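Local coordinates for protein probable thiamine pyrophosphokinase (Staphylococcus saprophyticus, PDB 3L8M) that probably transfers a pyrophosphate group from ATP to thiamine to make thiamine diphosphate, at residues A[1-6]-A[91-96]; A[24-29]-A[41-46]; A[151-156]-A[206-211]. One frame throughout, in Å; residues are numbered along the deposited sequence.

All three contacts pair strands of a single mixed eight-stranded sheet. Interactions 1 and 2 lie in its parallel part and touch: strands 2-6 and 24-28 are neighbours, the centres of the two contacts are about 10 Å apart, and the backbones of Asn4, His24 and Ile26 join them. Along the chain, interaction 2 falls wholly within the residues between 1-6 and 91-96. Interaction 3 comes later and closes the opposite, antiparallel margin, its centre about 20 Å from interaction 1 and 28 Å from interaction 2. The sheet thus runs continuously from the catalytic family region into the one assigned to vitamin B1 binding.

Interaction 1 of 3, residues A[1-6]-A[91-96]; sequences MKANLL and RNIDVY. With NA (sodium ion), chain C.
Strands 2-6 and 92-96 pair in parallel, with Lys2 opposite Asn92 and Leu6 opposite Tyr96. The ladder is regular: Ala3 N bonds to Asn92 O, Asp94 N to Ala3 O, Leu5 N to Asp94 O (2.8 Å) and Tyr96 N to Leu5 O. At the entrance, Met1 O, of a selenomethionine, accepts Arg91 N and, weakly, Asn92 N.

The polar side chains gather on the face bearing Lys2, Asn4, Asp94 and Tyr96. One water there takes hydrogens from Lys2 NZ and Tyr96 OH and donates to Asn4 OD1 and to Asp94 OD2 (2.6 Å), filling four bonding positions. With its CG anti to the carbonyl carbon (chi1 -71°), Asp94 sets its carboxylate beside Asn4; the two side chains run the same way, their amide and carboxylate planes 45° apart, while Asn4 OD1 sits at the edge of the Tyr96 ring. The extended Lys2 chain passes its CE near Asp94 OD2, but the ammonium forms its salt bridge with Glu23, which also accepts from Asn4 ND2. The carboxylate is divided: Asp94 OD1 binds the sodium ion at 2.9 Å, together with Asn124 O.

Apolar contacts occupy the other face, where Leu5 CD1 meets Ile93 CG2 at 3.6 Å and Ala3 CB meets Ile93 CD1.

Both strands are interior to the sheet, flanked by strand 24-28 beside 2-6 and strand 124-128 beside 92-96. Helix 77-87 packs over the apolar face, its Ile82 touching Leu5, Ile93 and Val95.

Interaction 2 of 3, residues A[24-29]-A[41-46]; sequences HWIGID and TPQFAV
Strand 24-28, helix 30-37 and strand 44-46 form a beta-alpha-beta unit, and this contact is the parallel pairing of its two strands, Gly27 opposite Ala45 and Ile28 opposite Val46, at the margin of the large mixed sheet. Strand 44-46 is its outermost strand within the chain, and 24-28 is bordered on the other side by strand 2-6. Helix 30-37 lies over the face carrying Trp25 and Ala45, where its Leu35 touches Trp25 and Pro42.

Backbone bonds carry the pairing: Trp25 O accepts Gln43 N at 2.8 Å, Phe44 O accepts Gly27 N at 3.1 Å, Gly27 O accepts Val46 N, and Val46 O accepts Asp29 N in a nearly straight bond (173° at the hydrogen). Gly27 and Ala45 come as close as 4.4 Å between their CA atoms, and Ala45 CB lies 3.2 Å from Gly27 O.

The opposite face is apolar. Phe44 CG stands between its backbone N and carbonyl carbon (chi1 69°), which carries the ring across to Ile26. There Ile26 CD1 makes a CH-pi contact over one ring face, offset toward the rim, and Ile26 CG2 approaches Phe44 CE1. Arg88 adds a cation-pi contact to this ring, and Met1 of the third subunit also packs on it.

At the start of the pairing, the amide of Gln43 is turned almost perpendicular to the His24 imidazole. Gln43 NE2 comes to the ring edge 3.3 Å from His24 ND1, but the angle is too poor for a hydrogen bond. A water accepts hydrogens from Trp25 N and Gln43 NE2 and donates to Thr41 O at 2.7 Å.

Interaction 3 of 3, residues A[151-156]-A[206-211]; sequences PYISFI and MIRSKD
Met206, a selenomethionine, lies alongside Phe155 and Ile153 in the antiparallel pairing of strands 152-157 and 204-209. Its CB starts beside the Phe155 ring, at 4.0 Å from Phe155 CD1. The next carbon, CG, trans to the backbone nitrogen (chi1 168°), approaches Phe155 CE1 at 3.7 Å. The chain stays extended past the selenium, which forms an oblique Met-aromatic contact, 5.1 Å from the Phe155 ring centroid and 65° off its normal. The terminal CE reaches Ile153 CG2 at 3.4 Å. A single side chain thus touches two residues of the neighbouring strand, Ile153 and Phe155, on a face of the sheet where Arg208 CD also runs beside Ile153 CG1.

Two hydrogen-bonded pairs hold the backbones. Tyr152 and Ser209 exchange N-H and C=O in both directions, and so do Ser154 and Ile207, where Ile207 N to Ser154 O measures 2.9 Å. On the face of these residues Ser154 CB rests on Ile207 CG2, while Ser209 OG bonds to Asn132 OD1, next door on strand 132-137.

Past the end of strand 204-209, Asp211 CA meets the edge of the Tyr152 ring, and Tyr152 OH gives a weak hydrogen bond to Asp211 OD2 at 3.3 Å.

Strand 152-157 is the sheet's outermost strand within this chain, and 204-209 joins it to 132-137. This margin appears to be held mainly by main-chain bonds and by apolar packing around Met206, with the weak Tyr152-Asp211 bond probably contributing little.

Interaction 1 of 3, residues A[1-6]-A[91-96]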
loop_
_atom_site.group_PDB
_atom_site.type_symbol
_atom_site.label_atom_id
_atom_site.label_comp_id
_atom_site.label_asym_id
_atom_site.label_seq_id
_atom_site.Cartn_x
_atom_site.Cartn_y
_atom_site.Cartn_z
HETATM N N MSE A 1 -11.895 6.704 0.527
HETATM C CA MSE A 1 -10.569 6.967 1.148
HETATM C C MSE A 1 -10.819 7.427 2.578
HETATM O O MSE A 1 -11.630 8.320 2.807
HETATM C CB MSE A 1 -9.823 8.041 0.351
HETATM C CG MSE A 1 -8.379 8.237 0.776
HETATM SE SE MSE A 1 -7.329 9.124 -0.576
HETATM C CE MSE A 1 -7.876 10.936 -0.240
ATOM N N LYS A 2 -10.122 6.809 3.529
ATOM C CA LYS A 2 -10.287 7.111 4.946
ATOM C C LYS A 2 -9.128 7.860 5.614
ATOM O O LYS A 2 -7.956 7.518 5.429
ATOM C CB LYS A 2 -10.533 5.803 5.699
ATOM C CG LYS A 2 -10.755 5.956 7.195
ATOM C CD LYS A 2 -10.580 4.600 7.870
ATOM C CE LYS A 2 -10.687 4.682 9.383
ATOM N NZ LYS A 2 -10.182 3.426 9.998
ATOM N N ALA A 3 -9.456 8.875 6.407
ATOM C CA ALA A 3 -8.416 9.626 7.102
ATOM C C ALA A 3 -8.674 9.696 8.610
ATOM O O ALA A 3 -9.807 9.897 9.051
ATOM C CB ALA A 3 -8.299 11.036 6.523
ATOM N N ASN A 4 -7.613 9.507 9.390
ATOM C CA ASN A 4 -7.689 9.566 10.847
ATOM C C ASN A 4 -6.948 10.813 11.291
ATOM O O ASN A 4 -5.831 11.057 10.844
ATOM C CB ASN A 4 -7.002 8.363 11.492
ATOM C CG ASN A 4 -7.650 7.060 11.127
ATOM O OD1 ASN A 4 -8.834 6.842 11.401
ATOM N ND2 ASN A 4 -6.878 6.174 10.502
ATOM N N LEU A 5 -7.567 11.600 12.161
ATOM C CA LEU A 5 -6.931 12.808 12.674
ATOM C C LEU A 5 -6.613 12.640 14.145
ATOM O O LEU A 5 -7.421 12.107 14.908
ATOM C CB LEU A 5 -7.841 14.036 12.507
ATOM C CG LEU A 5 -7.823 14.742 11.144
ATOM C CD1 LEU A 5 -8.389 13.821 10.070
ATOM C CD2 LEU A 5 -8.617 16.047 11.233
ATOM N N LEU A 6 -5.426 13.073 14.545
ATOM C CA LEU A 6 -5.063 13.012 15.943
ATOM C C LEU A 6 -4.889 14.451 16.440
ATOM O O LEU A 6 -4.084 15.201 15.891
ATOM C CB LEU A 6 -3.774 12.217 16.133
ATOM C CG LEU A 6 -3.396 11.958 17.595
ATOM C CD1 LEU A 6 -4.562 11.275 18.303
ATOM C CD2 LEU A 6 -2.132 11.091 17.662
ATOM N N ARG A 91 -13.238 10.724 2.273
ATOM C CA ARG A 91 -14.681 10.691 2.503
ATOM C C ARG A 91 -15.100 10.257 3.904
ATOM O O ARG A 91 -16.155 10.661 4.392
ATOM C CB ARG A 91 -15.351 9.768 1.488
ATOM C CG ARG A 91 -16.849 9.957 1.403
ATOM C CD ARG A 91 -17.241 10.728 0.151
ATOM N NE ARG A 91 -17.252 9.872 -1.035
ATOM C CZ ARG A 91 -18.051 8.819 -1.185
ATOM N NH1 ARG A 91 -18.903 8.488 -0.225
ATOM N NH2 ARG A 91 -18.006 8.096 -2.299
ATOM N N ASN A 92 -14.293 9.407 4.530
ATOM C CA ASN A 92 -14.578 8.925 5.875
ATOM C C ASN A 92 -13.497 9.498 6.765
ATOM O O ASN A 92 -12.322 9.197 6.575
ATOM C CB ASN A 92 -14.539 7.394 5.923
ATOM C CG ASN A 92 -15.630 6.757 5.081
ATOM O OD1 ASN A 92 -16.822 6.984 5.307
ATOM N ND2 ASN A 92 -15.229 5.957 4.102
ATOM N N ILE A 93 -13.892 10.333 7.723
ATOM C CA ILE A 93 -12.945 10.964 8.632
ATOM C C ILE A 93 -13.209 10.610 10.091
ATOM O O ILE A 93 -14.314 10.799 10.589
ATOM C CB ILE A 93 -12.983 12.510 8.506
ATOM C CG1 ILE A 93 -12.991 12.927 7.028
ATOM C CG2 ILE A 93 -11.790 13.119 9.228
ATOM C CD1 ILE A 93 -11.929 12.279 6.202
ATOM N N ASP A 94 -12.188 10.091 10.765
ATOM C CA ASP A 94 -12.288 9.739 12.178
ATOM C C ASP A 94 -11.382 10.678 12.957
ATOM O O ASP A 94 -10.163 10.679 12.759
ATOM C CB ASP A 94 -11.837 8.293 12.424
ATOM C CG ASP A 94 -12.820 7.279 11.891
ATOM O OD1 ASP A 94 -13.901 7.705 11.433
ATOM O OD2 ASP A 94 -12.519 6.064 11.940
ATOM N N VAL A 95 -11.979 11.482 13.832
ATOM C CA VAL A 95 -11.205 12.412 14.640
ATOM C C VAL A 95 -11.017 11.828 16.040
ATOM O O VAL A 95 -11.984 11.530 16.747
ATOM C CB VAL A 95 -11.901 13.799 14.727
ATOM C CG1 VAL A 95 -11.066 14.752 15.578
ATOM C CG2 VAL A 95 -12.091 14.376 13.314
ATOM N N TYR A 96 -9.763 11.665 16.429
ATOM C CA TYR A 96 -9.418 11.122 17.733
ATOM C C TYR A 96 -8.736 12.242 18.483
ATOM O O TYR A 96 -8.186 13.153 17.858
ATOM C CB TYR A 96 -8.419 9.970 17.573
ATOM C CG TYR A 96 -8.972 8.748 16.892
ATOM C CD1 TYR A 96 -9.538 7.712 17.635
ATOM C CD2 TYR A 96 -8.917 8.615 15.506
ATOM C CE1 TYR A 96 -10.031 6.569 17.019
ATOM C CE2 TYR A 96 -9.408 7.473 14.875
ATOM C CZ TYR A 96 -9.963 6.452 15.642
ATOM O OH TYR A 96 -10.419 5.306 15.040
HETATM NA NA NA C . -16.148 8.173 9.743
HETATM O O HOH W 1 -12.952 5.003 2.836
HETATM O O HOH W 2 -10.236 4.821 12.428
#

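Interaction 2 of 3, residues A[24-29]-A[41-46]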
loop_
_atom_site.group_PDB
_atom_site.type_symbol
_atom_site.label_atom_id
_atom_site.label_comp_id
_atom_site.label_asym_id
_atom_site.label_seq_id
_atom_site.Cartn_x
_atom_site.Cartn_y
_atom_site.Cartn_z
ATOM N N HIS A 24 -4.182 6.271 6.742
ATOM C CA HIS A 24 -3.769 7.658 6.530
ATOM C C HIS A 24 -4.007 8.472 7.807
ATOM O O HIS A 24 -5.143 8.547 8.296
ATOM C CB HIS A 24 -4.570 8.275 5.381
ATOM C CG HIS A 24 -4.484 7.514 4.093
ATOM N ND1 HIS A 24 -3.344 7.489 3.314
ATOM C CD2 HIS A 24 -5.396 6.746 3.450
ATOM C CE1 HIS A 24 -3.561 6.740 2.246
ATOM N NE2 HIS A 24 -4.799 6.277 2.303
ATOM N N TRP A 25 -2.944 9.068 8.351
ATOM C CA TRP A 25 -3.066 9.879 9.557
ATOM C C TRP A 25 -2.706 11.344 9.341
ATOM O O TRP A 25 -1.696 11.662 8.713
ATOM C CB TRP A 25 -2.203 9.325 10.697
ATOM C CG TRP A 25 -2.790 8.137 11.424
ATOM C CD1 TRP A 25 -2.579 6.803 11.147
ATOM C CD2 TRP A 25 -3.664 8.175 12.564
ATOM N NE1 TRP A 25 -3.266 6.016 12.051
ATOM C CE2 TRP A 25 -3.938 6.832 12.929
ATOM C CE3 TRP A 25 -4.243 9.211 13.315
ATOM C CZ2 TRP A 25 -4.766 6.502 14.013
ATOM C CZ3 TRP A 25 -5.080 8.876 14.403
ATOM C CH2 TRP A 25 -5.325 7.534 14.733
ATOM N N ILE A 26 -3.543 12.221 9.894
ATOM C CA ILE A 26 -3.383 13.672 9.814
ATOM C C ILE A 26 -3.102 14.207 11.228
ATOM O O ILE A 26 -3.795 13.840 12.181
ATOM C CB ILE A 26 -4.695 14.361 9.332
ATOM C CG1 ILE A 26 -5.247 13.687 8.070
ATOM C CG2 ILE A 26 -4.448 15.853 9.127
ATOM C CD1 ILE A 26 -4.330 13.730 6.875
ATOM N N GLY A 27 -2.105 15.067 11.378
ATOM C CA GLY A 27 -1.830 15.600 12.705
ATOM C C GLY A 27 -2.378 17.010 12.945
ATOM O O GLY A 27 -2.166 17.911 12.128
ATOM N N ILE A 28 -3.094 17.199 14.054
ATOM C CA ILE A 28 -3.646 18.504 14.415
ATOM C C ILE A 28 -2.962 18.943 15.712
ATOM O O ILE A 28 -3.105 18.293 16.756
ATOM C CB ILE A 28 -5.186 18.457 14.666
ATOM C CG1 ILE A 28 -5.921 17.865 13.462
ATOM C CG2 ILE A 28 -5.710 19.880 14.911
ATOM C CD1 ILE A 28 -5.778 18.684 12.172
ATOM N N ASP A 29 -2.218 20.042 15.641
ATOM C CA ASP A 29 -1.502 20.573 16.799
ATOM C C ASP A 29 -0.609 19.511 17.433
ATOM O O ASP A 29 0.280 18.982 16.770
ATOM C CB ASP A 29 -2.495 21.120 17.824
ATOM C CG ASP A 29 -3.456 22.116 17.216
ATOM O OD1 ASP A 29 -2.972 23.042 16.533
ATOM O OD2 ASP A 29 -4.685 21.977 17.410
ATOM N N THR A 41 4.254 8.669 9.821
ATOM C CA THR A 41 4.394 9.880 9.017
ATOM C C THR A 41 3.022 10.415 8.618
ATOM O O THR A 41 2.288 9.785 7.864
ATOM C CB THR A 41 5.204 9.627 7.724
ATOM O OG1 THR A 41 6.515 9.156 8.062
ATOM C CG2 THR A 41 5.322 10.923 6.906
ATOM N N PRO A 42 2.657 11.594 9.128
ATOM C CA PRO A 42 1.365 12.201 8.810
ATOM C C PRO A 42 1.305 12.626 7.337
ATOM O O PRO A 42 2.285 13.124 6.804
ATOM C CB PRO A 42 1.317 13.417 9.739
ATOM C CG PRO A 42 2.270 13.060 10.849
ATOM C CD PRO A 42 3.388 12.398 10.121
ATOM N N GLN A 43 0.163 12.403 6.690
ATOM C CA GLN A 43 -0.040 12.815 5.306
ATOM C C GLN A 43 0.191 14.341 5.272
ATOM O O GLN A 43 0.682 14.893 4.290
ATOM C CB GLN A 43 -1.484 12.520 4.876
ATOM C CG GLN A 43 -1.892 11.051 4.923
ATOM C CD GLN A 43 -1.115 10.211 3.927
ATOM O OE1 GLN A 43 -0.957 10.599 2.765
ATOM N NE2 GLN A 43 -0.630 9.055 4.370
ATOM N N PHE A 44 -0.196 15.007 6.361
ATOM C CA PHE A 44 -0.033 16.450 6.517
ATOM C C PHE A 44 -0.487 16.868 7.911
ATOM O O PHE A 44 -1.208 16.137 8.580
ATOM C CB PHE A 44 -0.807 17.217 5.436
ATOM C CG PHE A 44 -2.302 17.148 5.562
ATOM C CD1 PHE A 44 -2.978 17.947 6.484
ATOM C CD2 PHE A 44 -3.042 16.321 4.723
ATOM C CE1 PHE A 44 -4.357 17.933 6.560
ATOM C CE2 PHE A 44 -4.434 16.295 4.794
ATOM C CZ PHE A 44 -5.094 17.107 5.719
ATOM N N ALA A 45 -0.062 18.040 8.353
ATOM C CA ALA A 45 -0.427 18.504 9.679
ATOM C C ALA A 45 -0.742 19.992 9.718
ATOM O O ALA A 45 -0.204 20.774 8.936
ATOM C CB ALA A 45 0.701 18.193 10.651
ATOM N N VAL A 46 -1.619 20.371 10.644
ATOM C CA VAL A 46 -2.009 21.758 10.839
ATOM C C VAL A 46 -1.687 22.070 12.294
ATOM O O VAL A 46 -1.867 21.217 13.165
ATOM C CB VAL A 46 -3.525 21.959 10.633
ATOM C CG1 VAL A 46 -3.875 23.428 10.782
ATOM C CG2 VAL A 46 -3.951 21.444 9.269
HETATM O O HOH W 3 -0.128 8.646 7.468
#

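Interaction 3 of 3, residues A[151-156]-A[206-211]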
loop_
_atom_site.group_PDB
_atom_site.type_symbol
_atom_site.label_atom_id
_atom_site.label_comp_id
_atom_site.label_asym_id
_atom_site.label_seq_id
_atom_site.Cartn_x
_atom_site.Cartn_y
_atom_site.Cartn_z
ATOM N N PRO A 151 -23.289 -0.491 23.435
ATOM C CA PRO A 151 -24.705 -0.788 23.685
ATOM C C PRO A 151 -25.633 0.420 23.851
ATOM O O PRO A 151 -26.830 0.330 23.584
ATOM C CB PRO A 151 -24.652 -1.652 24.941
ATOM C CG PRO A 151 -23.483 -1.074 25.685
ATOM C CD PRO A 151 -22.455 -0.894 24.583
ATOM N N TYR A 152 -25.090 1.549 24.286
ATOM C CA TYR A 152 -25.910 2.734 24.491
ATOM C C TYR A 152 -25.963 3.670 23.285
ATOM O O TYR A 152 -24.949 3.922 22.629
ATOM C CB TYR A 152 -25.409 3.490 25.721
ATOM C CG TYR A 152 -25.581 2.717 27.010
ATOM C CD1 TYR A 152 -26.852 2.473 27.531
ATOM C CD2 TYR A 152 -24.478 2.202 27.695
ATOM C CE1 TYR A 152 -27.024 1.736 28.701
ATOM C CE2 TYR A 152 -24.637 1.463 28.863
ATOM C CZ TYR A 152 -25.914 1.233 29.361
ATOM O OH TYR A 152 -26.089 0.503 30.517
ATOM N N ILE A 153 -27.159 4.177 22.993
ATOM C CA ILE A 153 -27.364 5.095 21.875
ATOM C C ILE A 153 -28.222 6.260 22.334
ATOM O O ILE A 153 -29.271 6.064 22.940
ATOM C CB ILE A 153 -28.115 4.450 20.699
ATOM C CG1 ILE A 153 -27.392 3.189 20.221
ATOM C CG2 ILE A 153 -28.244 5.462 19.564
ATOM C CD1 ILE A 153 -27.614 1.971 21.103
ATOM N N SER A 154 -27.781 7.473 22.031
ATOM C CA SER A 154 -28.532 8.654 22.411
ATOM C C SER A 154 -28.570 9.639 21.256
ATOM O O SER A 154 -27.658 9.689 20.431
ATOM C CB SER A 154 -27.900 9.328 23.631
ATOM O OG SER A 154 -27.737 8.403 24.691
ATOM N N PHE A 155 -29.644 10.417 21.211
ATOM C CA PHE A 155 -29.828 11.429 20.192
ATOM C C PHE A 155 -30.040 12.774 20.876
ATOM O O PHE A 155 -30.902 12.915 21.741
ATOM C CB PHE A 155 -31.036 11.076 19.323
ATOM C CG PHE A 155 -30.897 9.762 18.605
ATOM C CD1 PHE A 155 -30.075 9.645 17.490
ATOM C CD2 PHE A 155 -31.566 8.631 19.064
ATOM C CE1 PHE A 155 -29.925 8.427 16.843
ATOM C CE2 PHE A 155 -31.424 7.407 18.426
ATOM C CZ PHE A 155 -30.601 7.302 17.315
ATOM N N ILE A 156 -29.234 13.754 20.483
ATOM C CA ILE A 156 -29.302 15.104 21.024
ATOM C C ILE A 156 -29.631 16.048 19.871
ATOM O O ILE A 156 -28.908 16.083 18.882
ATOM C CB ILE A 156 -27.933 15.544 21.612
ATOM C CG1 ILE A 156 -27.431 14.519 22.642
ATOM C CG2 ILE A 156 -28.049 16.947 22.192
ATOM C CD1 ILE A 156 -28.351 14.277 23.799
HETATM N N MSE A 206 -25.822 11.982 17.080
HETATM C CA MSE A 206 -26.033 10.641 17.577
HETATM C C MSE A 206 -24.764 10.284 18.326
HETATM O O MSE A 206 -23.669 10.477 17.806
HETATM C CB MSE A 206 -26.255 9.666 16.429
HETATM C CG MSE A 206 -26.187 8.217 16.869
HETATM SE SE MSE A 206 -26.492 7.094 15.517
HETATM C CE MSE A 206 -27.075 5.720 16.431
ATOM N N ILE A 207 -24.907 9.787 19.549
ATOM C CA ILE A 207 -23.749 9.423 20.347
ATOM C C ILE A 207 -23.865 8.010 20.879
ATOM O O ILE A 207 -24.809 7.678 21.590
ATOM C CB ILE A 207 -23.551 10.406 21.516
ATOM C CG1 ILE A 207 -22.499 9.869 22.480
ATOM C CG2 ILE A 207 -24.859 10.629 22.241
ATOM C CD1 ILE A 207 -22.052 10.890 23.483
ATOM N N ARG A 208 -22.903 7.170 20.517
ATOM C CA ARG A 208 -22.901 5.795 20.977
ATOM C C ARG A 208 -21.901 5.653 22.110
ATOM O O ARG A 208 -20.784 6.163 22.033
ATOM C CB ARG A 208 -22.569 4.860 19.818
ATOM C CG ARG A 208 -23.567 5.012 18.682
ATOM C CD ARG A 208 -23.967 3.677 18.113
ATOM N NE ARG A 208 -23.538 3.536 16.727
ATOM C CZ ARG A 208 -23.838 2.495 15.961
ATOM N NH1 ARG A 208 -24.574 1.503 16.454
ATOM N NH2 ARG A 208 -23.402 2.441 14.705
ATOM N N SER A 209 -22.313 4.975 23.173
ATOM C CA SER A 209 -21.456 4.795 24.337
ATOM C C SER A 209 -21.323 3.330 24.690
ATOM O O SER A 209 -22.119 2.505 24.263
ATOM C CB SER A 209 -22.035 5.548 25.542
ATOM O OG SER A 209 -22.130 6.939 25.290
ATOM N N LYS A 210 -20.306 3.005 25.472
ATOM C CA LYS A 210 -20.121 1.631 25.889
ATOM C C LYS A 210 -20.494 1.556 27.362
ATOM O O LYS A 210 -20.620 2.586 28.029
ATOM C CB LYS A 210 -18.673 1.180 25.646
ATOM C CG LYS A 210 -17.608 1.954 26.396
ATOM C CD LYS A 210 -16.299 1.982 25.604
ATOM C CE LYS A 210 -15.798 0.589 25.255
ATOM N NZ LYS A 210 -14.528 0.639 24.459
ATOM N N ASP A 211 -20.706 0.343 27.854
ATOM C CA ASP A 211 -21.077 0.137 29.245
ATOM C C ASP A 211 -19.830 0.112 30.119
ATOM O O ASP A 211 -19.049 -0.839 30.074
ATOM C CB ASP A 211 -21.841 -1.180 29.390
ATOM C CG ASP A 211 -22.342 -1.415 30.799
ATOM O OD1 ASP A 211 -21.513 -1.430 31.733
ATOM O OD2 ASP A 211 -23.566 -1.589 30.970
#